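Chorismate mutase protein (Bartonella henselae, PDB 3RMI) probably catalyses the rearrangement of chorismate to prephenate, as an all-helical chorismate mutase that works as a dimer of intertwined three-helix subunits. Local coordinates at residues F86-K89 with E90-Q94. Numbering follows the deposited sequence.
With EDO (1,2-ethanediol), chain B.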
loop_
_atom_site.group_PDB
_atom_site.type_symbol
_atom_site.label_atom_id
_atom_site.label_comp_id
_atom_site.label_asym_id
_atom_site.label_seq_id
_atom_site.Cartn_x
_atom_site.Cartn_y
_atom_site.Cartn_z
ATOM N N PHE A 86 8.169 -1.721 0.715
ATOM C CA PHE A 86 7.348 -2.429 1.690
ATOM C C PHE A 86 6.648 -3.612 1.042
ATOM O O PHE A 86 6.620 -4.715 1.594
ATOM C CB PHE A 86 6.321 -1.455 2.311
ATOM C CG PHE A 86 5.342 -2.108 3.237
ATOM C CD1 PHE A 86 5.689 -2.358 4.568
ATOM C CD2 PHE A 86 4.081 -2.474 2.788
ATOM C CE1 PHE A 86 4.800 -2.959 5.435
ATOM C CE2 PHE A 86 3.175 -3.094 3.642
ATOM C CZ PHE A 86 3.541 -3.335 4.978
ATOM N N ILE A 87 6.079 -3.393 -0.134
ATOM C CA ILE A 87 5.437 -4.484 -0.843
ATOM C C ILE A 87 6.471 -5.535 -1.288
ATOM O O ILE A 87 6.260 -6.741 -1.136
ATOM C CB ILE A 87 4.658 -3.984 -2.056
ATOM C CG1 ILE A 87 3.540 -3.034 -1.621
ATOM C CG2 ILE A 87 4.048 -5.135 -2.789
ATOM C CD1 ILE A 87 2.515 -3.710 -0.699
ATOM N N ILE A 88 7.603 -5.084 -1.800
ATOM C CA ILE A 88 8.587 -6.017 -2.367
ATOM C C ILE A 88 9.175 -6.915 -1.302
ATOM O O ILE A 88 9.505 -8.063 -1.568
ATOM C CB ILE A 88 9.714 -5.277 -3.044
ATOM C CG1 ILE A 88 9.238 -4.676 -4.363
ATOM C CG2 ILE A 88 10.950 -6.202 -3.243
ATOM C CD1 ILE A 88 10.349 -3.771 -5.021
ATOM N N LYS A 89 9.317 -6.396 -0.092
ATOM C CA LYS A 89 9.836 -7.200 1.036
ATOM C C LYS A 89 8.893 -8.388 1.333
ATOM O O LYS A 89 9.339 -9.508 1.621
ATOM C CB LYS A 89 9.974 -6.298 2.271
ATOM C CG LYS A 89 10.859 -6.800 3.394
ATOM C CD LYS A 89 10.688 -5.932 4.656
ATOM C CE LYS A 89 11.404 -6.535 5.863
ATOM N NZ LYS A 89 10.851 -5.948 7.132
ATOM N N GLU A 90 7.588 -8.156 1.243
ATOM C CA GLU A 90 6.653 -9.235 1.439
ATOM C C GLU A 90 6.777 -10.214 0.290
ATOM O O GLU A 90 6.763 -11.421 0.484
ATOM C CB GLU A 90 5.239 -8.693 1.503
ATOM C CG GLU A 90 4.197 -9.758 1.763
ATOM C CD GLU A 90 4.380 -10.459 3.100
ATOM O OE1 GLU A 90 5.090 -9.914 3.982
ATOM O OE2 GLU A 90 3.793 -11.545 3.277
ATOM N N VAL A 91 6.891 -9.684 -0.919
ATOM C CA VAL A 91 6.977 -10.521 -2.120
ATOM C C VAL A 91 8.203 -11.427 -2.071
ATOM O O VAL A 91 8.119 -12.610 -2.388
ATOM C CB VAL A 91 6.997 -9.673 -3.403
ATOM C CG1 VAL A 91 7.346 -10.539 -4.616
ATOM C CG2 VAL A 91 5.629 -8.993 -3.608
ATOM N N VAL A 92 9.326 -10.876 -1.639
ATOM C CA VAL A 92 10.572 -11.617 -1.586
ATOM C C VAL A 92 10.445 -12.733 -0.549
ATOM O O VAL A 92 10.848 -13.880 -0.802
ATOM C CB VAL A 92 11.769 -10.663 -1.301
ATOM C CG1 VAL A 92 12.924 -11.418 -0.739
ATOM C CG2 VAL A 92 12.164 -9.902 -2.578
ATOM N N HIS A 93 9.855 -12.411 0.606
ATOM C CA HIS A 93 9.487 -13.435 1.574
ATOM C C HIS A 93 8.632 -14.527 0.929
ATOM O O HIS A 93 8.894 -15.718 1.109
ATOM C CB HIS A 93 8.723 -12.842 2.778
ATOM C CG HIS A 93 8.265 -13.878 3.775
ATOM N ND1 HIS A 93 6.935 -14.096 4.074
ATOM C CD2 HIS A 93 8.965 -14.775 4.514
ATOM C CE1 HIS A 93 6.835 -15.071 4.962
ATOM N NE2 HIS A 93 8.053 -15.498 5.245
ATOM N N GLN A 94 7.600 -14.134 0.187
ATOM C CA GLN A 94 6.701 -15.128 -0.380
ATOM C C GLN A 94 7.395 -16.002 -1.411
ATOM O O GLN A 94 7.098 -17.194 -1.520
ATOM C CB GLN A 94 5.482 -14.476 -0.995
ATOM C CG GLN A 94 4.366 -14.260 0.002
ATOM C CD GLN A 94 3.073 -13.779 -0.661
ATOM O OE1 GLN A 94 2.908 -13.867 -1.890
ATOM N NE2 GLN A 94 2.158 -13.260 0.152
HETATM C C1 EDO B . -2.074 -12.660 0.290
HETATM O O1 EDO B . -3.079 -12.875 1.289
HETATM C C2 EDO B . -1.179 -11.520 0.758
HETATM O O2 EDO B . 0.161 -11.999 0.878
#
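Two turns in the middle of helix 77-106, the last of the three helices of this AroQ-type chorismate mutase, join Ile87, Ile88 and Lys89 to Val91, Val92 and His93 by regular i to i+4 pairing. Val91 N donates to Ile87 O at 3.0 Å, with the donor in the carbonyl plane. Val92 N sits 2.8 Å from Ile88 O, tilted 22° from that plane, and His93 N reaches Lys89 O at 3.1 Å in a nearly straight bond, N-H...O 169°.

The side chains follow the same spacing. Ile88 CG2 meets Val92 CG2 at 4.0 Å, the two branches crossing at a slant; Ile88 holds that methyl anti to its own N, pointing on along the helix. Ile87 CG2 and Val91 CG2 are 4.2 Å apart. In Val91, CG1 is anti to the backbone N (chi1 170°), which puts CG2 beside that N and 3.4 Å from Ile87 O.

Ile87 and Val91 pack on Arg35 of helix 4-48, Ile88 rests on Glu59 and Gln62 of helix 56-72, and D-malate touches Ile88 and Val91. Phe86 stacks on Phe86 of the second subunit. Gln94 OE1 is bonded to Gln40 NE2, while Gln94 NE2 lies 2.5 Å from O2 of a 1,2-ethanediol, probably from the crystallisation liquor, too short and bent a bond to be taken at face value.

The carbonyls of Ile87, Ile88 and Lys89 are taken up by the helix. Val91, whose side chain reaches the bound malate, can offer it only hydrocarbon from that side chain, and the malate carboxylates are probably held by polar groups elsewhere.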